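Local coordinates for peptide ABC transporter, peptide-binding protein (Thermus thermophilus, PDB 2D5W) that binds oligopeptides, here a pentapeptide, and probably delivers them to an ABC transporter for uptake into the cell, at residues E408-A413 with A444-D449; V416-T421 with M463-W468. All blocks are in the same frame, centred on the assembly; numbering follows the deposited sequence.

In the fold
The chain runs from strand 401-410 through a short loop into helix 416-431, forms strand 435-438, passes helix 443-446 and the short helix 449-452, and returns in strand 463-469. Contact 1 closes the first of these excursions, with 30 residues between 408-413 and 444-449. Contact 2 closes the second, 41 residues long, from the start of helix 416-431 to strand 463-469. Their segments alternate along the chain, so the two closures cross rather than nest. They share one sheet, in which strands 401-410 and 463-469 are parallel neighbours. Their centres lie about 10 Å apart, and the Tyr409 hydroxyl joins them by a hydrogen bond to Glu465.

Contact 1 (E408-A413 with A444-D449); sequences EYVTTA and AVVFAD
Thr412 and Phe447 meet where the loop after strand 401-410 comes up against the end of helix 443-446. The methyl CG2 of Thr412 lies 3.7 Å from Phe447 CZ and equally close to CE1. It approaches the ring obliquely. The Thr412 first torsion of 54° sets OG1 between the backbone N and the carbonyl carbon and CG2 beside the N, which brings CG2 to the ring while OG1 hydrogen-bonds to NH1 of Arg418.

Val446 fits beside this pair and has a use for each branch. Val446 CG2 sits over the centre of the Phe447 ring, 3.8 Å above the plane, and is 4.1 Å from Thr412 CG2. Val446 CG1 turns to the strand and meets CG1 of Val410 at 4.1 Å. In Val410 that methyl is anti to the backbone N (chi1 178°), and the two valines run alongside each other, pointing opposite ways. No hydrogen bond joins the two segments, and the contact is apolar and buried. Thr411 points its CB away from the helix, and its OG1 bonds to the carbonyl oxygen of Glu465.

Phe464 of the next strand touches Val410, Val446 and Phe447, and Phe451 touches both valines. Phe447 also meets Phe466 edge-to-face and packs on an apolar side chain of the bound peptide. This is side-chain packing of a short helix against the end of a sheet strand, at the peptide-binding site of a family 5 solute-binding protein.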
ATOM      1  N   GLU A 408      -5.245  21.825  -8.688  1.00 10.08           N
ATOM      2  CA  GLU A 408      -4.254  20.874  -9.169  1.00 10.06           C
ATOM      3  C   GLU A 408      -4.858  19.474  -9.097  1.00  9.13           C
ATOM      4  O   GLU A 408      -5.576  19.154  -8.153  1.00 10.13           O
ATOM      5  CB  GLU A 408      -2.990  20.938  -8.303  1.00 10.72           C
ATOM      6  CG  GLU A 408      -1.867  20.037  -8.805  1.00 11.53           C
ATOM      7  CD  GLU A 408      -0.649  20.032  -7.898  1.00 11.89           C
ATOM      8  OE1 GLU A 408       0.445  20.400  -8.373  1.00 14.96           O
ATOM      9  OE2 GLU A 408      -0.777  19.652  -6.715  1.00 11.42           O
ATOM     10  N   TYR A 409      -4.575  18.649 -10.100  1.00  8.89           N
ATOM     11  CA  TYR A 409      -5.091  17.279 -10.145  1.00  8.66           C
ATOM     12  C   TYR A 409      -3.920  16.388 -10.538  1.00  9.07           C
ATOM     13  O   TYR A 409      -3.494  16.354 -11.699  1.00  9.18           O
ATOM     14  CB  TYR A 409      -6.231  17.198 -11.166  1.00  9.77           C
ATOM     15  CG  TYR A 409      -7.102  15.953 -11.143  1.00  9.89           C
ATOM     16  CD1 TYR A 409      -8.324  15.953 -11.814  1.00 10.48           C
ATOM     17  CD2 TYR A 409      -6.702  14.773 -10.510  1.00 10.25           C
ATOM     18  CE1 TYR A 409      -9.127  14.822 -11.863  1.00 11.03           C
ATOM     19  CE2 TYR A 409      -7.507  13.622 -10.556  1.00 10.83           C
ATOM     20  CZ  TYR A 409      -8.718  13.661 -11.238  1.00 10.07           C
ATOM     21  OH  TYR A 409      -9.535  12.553 -11.321  1.00 11.09           O
ATOM     22  N   VAL A 410      -3.396  15.687  -9.541  1.00  8.41           N
ATOM     23  CA  VAL A 410      -2.251  14.807  -9.702  1.00  8.53           C
ATOM     24  C   VAL A 410      -2.619  13.335  -9.745  1.00  8.27           C
ATOM     25  O   VAL A 410      -3.485  12.884  -9.006  1.00  8.66           O
ATOM     26  CB  VAL A 410      -1.269  14.966  -8.508  1.00  8.55           C
ATOM     27  CG1 VAL A 410      -0.096  14.008  -8.654  1.00  9.70           C
ATOM     28  CG2 VAL A 410      -0.794  16.399  -8.408  1.00  9.93           C
ATOM     29  N   THR A 411      -1.973  12.594 -10.635  1.00  8.41           N
ATOM     30  CA  THR A 411      -2.145  11.152 -10.665  1.00  8.10           C
ATOM     31  C   THR A 411      -0.908  10.558 -11.323  1.00  7.82           C
ATOM     32  O   THR A 411       0.017  11.285 -11.700  1.00  8.48           O
ATOM     33  CB  THR A 411      -3.443  10.681 -11.380  1.00  8.33           C
ATOM     34  OG1 THR A 411      -3.708   9.323 -10.996  1.00  9.40           O
ATOM     35  CG2 THR A 411      -3.316  10.752 -12.896  1.00 10.37           C
ATOM     36  N   THR A 412      -0.884   9.237 -11.427  1.00  8.26           N
ATOM     37  CA  THR A 412       0.236   8.517 -12.013  1.00  8.28           C
ATOM     38  C   THR A 412       0.260   8.618 -13.532  1.00  8.63           C
ATOM     39  O   THR A 412      -0.607   8.060 -14.217  1.00  8.60           O
ATOM     40  CB  THR A 412       0.177   7.029 -11.636  1.00  8.28           C
ATOM     41  OG1 THR A 412      -1.110   6.510 -11.992  1.00  8.58           O
ATOM     42  CG2 THR A 412       0.393   6.829 -10.144  1.00  9.82           C
ATOM     43  N   ALA A 413       1.260   9.317 -14.057  1.00  8.96           N
ATOM     44  CA  ALA A 413       1.411   9.473 -15.498  1.00  8.75           C
ATOM     45  C   ALA A 413       1.577   8.101 -16.140  1.00  9.30           C
ATOM     46  O   ALA A 413       2.217   7.215 -15.571  1.00 10.54           O
ATOM     47  CB  ALA A 413       2.628  10.344 -15.808  1.00 10.15           C
ATOM     48  N   ALA A 444       6.989   6.165  -9.141  1.00  8.86           N
ATOM     49  CA  ALA A 444       8.245   6.291  -8.403  1.00  9.60           C
ATOM     50  C   ALA A 444       8.492   7.708  -7.893  1.00 10.09           C
ATOM     51  O   ALA A 444       9.316   7.916  -6.999  1.00 11.49           O
ATOM     52  CB  ALA A 444       9.408   5.839  -9.278  1.00 10.96           C
ATOM     53  N   VAL A 445       7.787   8.677  -8.467  1.00  8.64           N
ATOM     54  CA  VAL A 445       7.912  10.070  -8.055  1.00  9.67           C
ATOM     55  C   VAL A 445       6.797  10.481  -7.091  1.00  9.83           C
ATOM     56  O   VAL A 445       7.067  10.938  -5.981  1.00 10.43           O
ATOM     57  CB  VAL A 445       7.882  11.026  -9.276  1.00 10.01           C
ATOM     58  CG1 VAL A 445       7.831  12.476  -8.805  1.00 12.39           C
ATOM     59  CG2 VAL A 445       9.117  10.809 -10.137  1.00 13.11           C
ATOM     60  N   VAL A 446       5.544  10.292  -7.496  1.00  9.39           N
ATOM     61  CA  VAL A 446       4.429  10.720  -6.656  1.00  9.64           C
ATOM     62  C   VAL A 446       4.225   9.937  -5.368  1.00  9.36           C
ATOM     63  O   VAL A 446       3.646  10.456  -4.413  1.00 10.45           O
ATOM     64  CB  VAL A 446       3.090  10.751  -7.447  1.00  9.92           C
ATOM     65  CG1 VAL A 446       3.221  11.677  -8.647  1.00 10.53           C
ATOM     66  CG2 VAL A 446       2.685   9.348  -7.885  1.00 10.10           C
ATOM     67  N   PHE A 447       4.708   8.699  -5.323  1.00  8.57           N
ATOM     68  CA  PHE A 447       4.543   7.888  -4.124  1.00  9.58           C
ATOM     69  C   PHE A 447       5.774   7.887  -3.220  1.00  9.24           C
ATOM     70  O   PHE A 447       5.817   7.164  -2.226  1.00 10.68           O
ATOM     71  CB  PHE A 447       4.140   6.459  -4.509  1.00  8.28           C
ATOM     72  CG  PHE A 447       2.800   6.372  -5.201  1.00  8.33           C
ATOM     73  CD1 PHE A 447       2.601   5.448  -6.218  1.00  9.10           C
ATOM     74  CD2 PHE A 447       1.741   7.211  -4.844  1.00  9.33           C
ATOM     75  CE1 PHE A 447       1.377   5.354  -6.876  1.00  9.43           C
ATOM     76  CE2 PHE A 447       0.506   7.123  -5.499  1.00  8.88           C
ATOM     77  CZ  PHE A 447       0.329   6.192  -6.515  1.00  8.28           C
ATOM     78  N   ALA A 448       6.778   8.685  -3.570  1.00  9.93           N
ATOM     79  CA  ALA A 448       7.971   8.811  -2.735  1.00  9.73           C
ATOM     80  C   ALA A 448       7.562   9.731  -1.583  1.00  9.17           C
ATOM     81  O   ALA A 448       6.756  10.655  -1.772  1.00  9.59           O
ATOM     82  CB  ALA A 448       9.117   9.426  -3.526  1.00 11.93           C
ATOM     83  N   ASP A 449       8.113   9.483  -0.398  1.00  9.17           N
ATOM     84  CA  ASP A 449       7.775  10.270   0.781  1.00  9.08           C
ATOM     85  C   ASP A 449       7.788  11.779   0.586  1.00  9.02           C
ATOM     86  O   ASP A 449       6.866  12.472   1.026  1.00  9.62           O
ATOM     87  CB  ASP A 449       8.687   9.897   1.971  1.00 10.10           C
ATOM     88  CG  ASP A 449      10.176  10.163   1.714  1.00 11.15           C
ATOM     89  OD1 ASP A 449      10.937  10.140   2.709  1.00 12.75           O
ATOM     90  OD2 ASP A 449      10.601  10.378   0.558  1.00 11.51           O
TER

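Contact 2 (V416-T421 with M463-W468); sequences VVRERT and MFEFAW
The first turns of helix 416-431, at 416-421, pack on strand segment 463-468 roughly antiparallel, the segment axes at 144° and 10.3 Å at closest approach. This is helix-on-sheet packing within the alpha/beta fold of a periplasmic-type binding protein. Arg418 spans the gap. Its chain is extended from CG to NE and lays the guanidinium on the strand backbone, where Phe466 CA sits 3.5 Å above one face of the Arg418 group, toward the rim. The methyl CB of Ala467 is level with the group at its edge, 3.7 Å from Arg418 NH2. That NH2 forms a salt bridge to the bound peptide at its backbone, while NE pairs with Glu304.

Glu465 crosses Arg418 at a slant, the carboxylate and guanidinium planes 70° apart. Arg418 NE and Glu465 OE2 are 4.4 Å apart, too far for a salt bridge. Thr421 meets Glu465 at about a right angle, Thr421 CG2 being 3.7 Å from Glu465 OE1. A water donates to both Thr421 OG1 and Glu465 OE2, and Thr421 OG1 in turn donates to Val417 O at 2.7 Å. A valine in place of Thr421 would probably leave this water without one of its two acceptors, Glu465 without its bridge to the helix and Val417 O without its side-chain donor. Thr421 OG1 and Thr421 N reach Val417 O from opposite faces of its carbonyl plane.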
ATOM      1  N   VAL A 416      -3.272   4.984 -18.321  1.00  8.44           N
ATOM      2  CA  VAL A 416      -4.271   5.485 -19.244  1.00  8.05           C
ATOM      3  C   VAL A 416      -5.688   5.644 -18.717  1.00  8.18           C
ATOM      4  O   VAL A 416      -6.325   6.661 -18.993  1.00  8.84           O
ATOM      5  CB  VAL A 416      -4.271   4.646 -20.542  1.00  9.02           C
ATOM      6  CG1 VAL A 416      -5.314   5.181 -21.517  1.00 11.12           C
ATOM      7  CG2 VAL A 416      -2.886   4.702 -21.181  1.00  9.87           C
ATOM      8  N   VAL A 417      -6.187   4.689 -17.943  1.00  8.56           N
ATOM      9  CA  VAL A 417      -7.549   4.843 -17.453  1.00  8.93           C
ATOM     10  C   VAL A 417      -7.660   6.059 -16.526  1.00  8.35           C
ATOM     11  O   VAL A 417      -8.692   6.732 -16.501  1.00  9.21           O
ATOM     12  CB  VAL A 417      -8.069   3.550 -16.759  1.00  9.65           C
ATOM     13  CG1 VAL A 417      -7.509   3.422 -15.354  1.00 11.93           C
ATOM     14  CG2 VAL A 417      -9.594   3.552 -16.752  1.00 11.67           C
ATOM     15  N   ARG A 418      -6.601   6.359 -15.778  1.00  8.46           N
ATOM     16  CA  ARG A 418      -6.612   7.528 -14.903  1.00  8.41           C
ATOM     17  C   ARG A 418      -6.504   8.817 -15.716  1.00  8.77           C
ATOM     18  O   ARG A 418      -7.113   9.830 -15.367  1.00  8.68           O
ATOM     19  CB  ARG A 418      -5.473   7.441 -13.888  1.00  8.14           C
ATOM     20  CG  ARG A 418      -5.780   6.497 -12.748  1.00  8.26           C
ATOM     21  CD  ARG A 418      -4.578   6.270 -11.868  1.00  7.75           C
ATOM     22  NE  ARG A 418      -4.929   5.469 -10.704  1.00  8.49           N
ATOM     23  CZ  ARG A 418      -4.045   4.904  -9.890  1.00  7.26           C
ATOM     24  NH1 ARG A 418      -2.744   5.048 -10.114  1.00  8.55           N
ATOM     25  NH2 ARG A 418      -4.467   4.191  -8.856  1.00  8.20           N
ATOM     26  N   GLU A 419      -5.722   8.791 -16.792  1.00  8.85           N
ATOM     27  CA  GLU A 419      -5.590   9.970 -17.635  1.00  8.58           C
ATOM     28  C   GLU A 419      -6.950  10.244 -18.284  1.00  8.71           C
ATOM     29  O   GLU A 419      -7.360  11.399 -18.424  1.00  9.95           O
ATOM     30  CB  GLU A 419      -4.477   9.742 -18.670  1.00 10.31           C
ATOM     31  CG  GLU A 419      -3.105   9.623 -17.990  1.00 12.28           C
ATOM     32  CD  GLU A 419      -1.970   9.211 -18.910  1.00 13.74           C
ATOM     33  OE1 GLU A 419      -2.186   8.355 -19.792  1.00 16.70           O
ATOM     34  OE2 GLU A 419      -0.844   9.726 -18.725  1.00 14.26           O
ATOM     35  N   ARG A 420      -7.661   9.182 -18.651  1.00  8.01           N
ATOM     36  CA  ARG A 420      -8.991   9.313 -19.239  1.00  9.03           C
ATOM     37  C   ARG A 420      -9.971   9.825 -18.178  1.00  9.02           C
ATOM     38  O   ARG A 420     -10.854  10.639 -18.466  1.00 10.04           O
ATOM     39  CB  ARG A 420      -9.465   7.960 -19.778  1.00  8.86           C
ATOM     40  CG  ARG A 420      -8.761   7.519 -21.064  1.00  9.00           C
ATOM     41  CD  ARG A 420      -9.013   6.042 -21.352  1.00 10.72           C
ATOM     42  NE  ARG A 420     -10.439   5.734 -21.353  1.00 10.94           N
ATOM     43  CZ  ARG A 420     -10.955   4.556 -21.019  1.00 10.99           C
ATOM     44  NH1 ARG A 420     -12.268   4.377 -21.046  1.00 12.30           N
ATOM     45  NH2 ARG A 420     -10.163   3.558 -20.648  1.00 12.85           N
ATOM     46  N   THR A 421      -9.809   9.348 -16.947  1.00  8.68           N
ATOM     47  CA  THR A 421     -10.668   9.766 -15.843  1.00  8.05           C
ATOM     48  C   THR A 421     -10.549  11.269 -15.598  1.00  8.89           C
ATOM     49  O   THR A 421     -11.556  11.962 -15.431  1.00  9.18           O
ATOM     50  CB  THR A 421     -10.305   9.003 -14.552  1.00  8.71           C
ATOM     51  OG1 THR A 421     -10.589   7.612 -14.736  1.00  9.21           O
ATOM     52  CG2 THR A 421     -11.109   9.520 -13.366  1.00  9.60           C
ATOM     53  N   MET A 463      -6.072  18.033  -5.617  1.00  9.43           N
ATOM     54  CA  MET A 463      -6.537  16.660  -5.754  1.00  9.20           C
ATOM     55  C   MET A 463      -5.384  15.732  -6.129  1.00  8.57           C
ATOM     56  O   MET A 463      -4.514  16.100  -6.915  1.00  9.31           O
ATOM     57  CB  MET A 463      -7.609  16.596  -6.843  1.00  9.45           C
ATOM     58  CG  MET A 463      -8.862  17.407  -6.539  1.00 10.16           C
ATOM     59  SD  MET A 463      -9.869  17.779  -8.012  1.00 18.69           S
ATOM     60  CE  MET A 463     -10.523  16.166  -8.415  1.00 17.91           C
ATOM     61  N   PHE A 464      -5.397  14.525  -5.572  1.00  8.66           N
ATOM     62  CA  PHE A 464      -4.362  13.531  -5.841  1.00  8.07           C
ATOM     63  C   PHE A 464      -5.082  12.186  -5.936  1.00  7.51           C
ATOM     64  O   PHE A 464      -5.541  11.642  -4.928  1.00  8.11           O
ATOM     65  CB  PHE A 464      -3.343  13.544  -4.692  1.00  9.18           C
ATOM     66  CG  PHE A 464      -2.147  12.634  -4.885  1.00  8.69           C
ATOM     67  CD1 PHE A 464      -1.192  12.537  -3.877  1.00 11.18           C
ATOM     68  CD2 PHE A 464      -1.972  11.874  -6.041  1.00  9.08           C
ATOM     69  CE1 PHE A 464      -0.085  11.705  -4.009  1.00 11.00           C
ATOM     70  CE2 PHE A 464      -0.860  11.034  -6.180  1.00  9.88           C
ATOM     71  CZ  PHE A 464       0.079  10.951  -5.162  1.00 10.60           C
ATOM     72  N   GLU A 465      -5.209  11.666  -7.154  1.00  7.99           N
ATOM     73  CA  GLU A 465      -5.893  10.398  -7.365  1.00  8.24           C
ATOM     74  C   GLU A 465      -4.966   9.201  -7.458  1.00  8.06           C
ATOM     75  O   GLU A 465      -3.979   9.213  -8.193  1.00  8.21           O
ATOM     76  CB  GLU A 465      -6.742  10.412  -8.644  1.00  9.00           C
ATOM     77  CG  GLU A 465      -7.444   9.061  -8.862  1.00 10.14           C
ATOM     78  CD  GLU A 465      -8.307   8.984 -10.111  1.00  9.24           C
ATOM     79  OE1 GLU A 465      -8.672  10.038 -10.672  1.00 10.73           O
ATOM     80  OE2 GLU A 465      -8.639   7.848 -10.522  1.00  9.53           O
ATOM     81  N   PHE A 466      -5.303   8.168  -6.700  1.00  7.65           N
ATOM     82  CA  PHE A 466      -4.567   6.914  -6.718  1.00  7.72           C
ATOM     83  C   PHE A 466      -5.404   5.909  -5.942  1.00  7.79           C
ATOM     84  O   PHE A 466      -6.558   6.187  -5.599  1.00  8.50           O
ATOM     85  CB  PHE A 466      -3.148   7.073  -6.126  1.00  8.52           C
ATOM     86  CG  PHE A 466      -3.110   7.423  -4.661  1.00  7.77           C
ATOM     87  CD1 PHE A 466      -2.916   6.436  -3.696  1.00  8.37           C
ATOM     88  CD2 PHE A 466      -3.241   8.746  -4.243  1.00  8.09           C
ATOM     89  CE1 PHE A 466      -2.851   6.762  -2.341  1.00  8.82           C
ATOM     90  CE2 PHE A 466      -3.179   9.083  -2.887  1.00  9.18           C
ATOM     91  CZ  PHE A 466      -2.983   8.086  -1.936  1.00  8.51           C
ATOM     92  N   ALA A 467      -4.853   4.730  -5.694  1.00  7.70           N
ATOM     93  CA  ALA A 467      -5.583   3.718  -4.953  1.00  7.46           C
ATOM     94  C   ALA A 467      -4.789   3.213  -3.766  1.00  8.15           C
ATOM     95  O   ALA A 467      -3.569   3.062  -3.839  1.00  9.32           O
ATOM     96  CB  ALA A 467      -5.928   2.540  -5.863  1.00  9.87           C
ATOM     97  N   TRP A 468      -5.486   2.987  -2.657  1.00  7.75           N
ATOM     98  CA  TRP A 468      -4.861   2.404  -1.479  1.00  7.46           C
ATOM     99  C   TRP A 468      -5.180   0.917  -1.552  1.00  8.21           C
ATOM    100  O   TRP A 468      -6.325   0.539  -1.807  1.00  8.86           O
ATOM    101  CB  TRP A 468      -5.464   2.932  -0.174  1.00  8.80           C
ATOM    102  CG  TRP A 468      -5.053   4.302   0.227  1.00  8.66           C
ATOM    103  CD1 TRP A 468      -5.865   5.386   0.350  1.00  9.20           C
ATOM    104  CD2 TRP A 468      -3.743   4.735   0.615  1.00  8.72           C
ATOM    105  NE1 TRP A 468      -5.150   6.469   0.792  1.00  8.91           N
ATOM    106  CE2 TRP A 468      -3.843   6.099   0.963  1.00  9.06           C
ATOM    107  CE3 TRP A 468      -2.494   4.102   0.707  1.00 11.08           C
ATOM    108  CZ2 TRP A 468      -2.744   6.846   1.396  1.00 10.40           C
ATOM    109  CZ3 TRP A 468      -1.397   4.848   1.139  1.00 12.25           C
ATOM    110  CH2 TRP A 468      -1.532   6.206   1.478  1.00 11.45           C
TER
HETATM  111  O   HOH W   1      -9.897   6.283 -12.485  1.00 12.30           O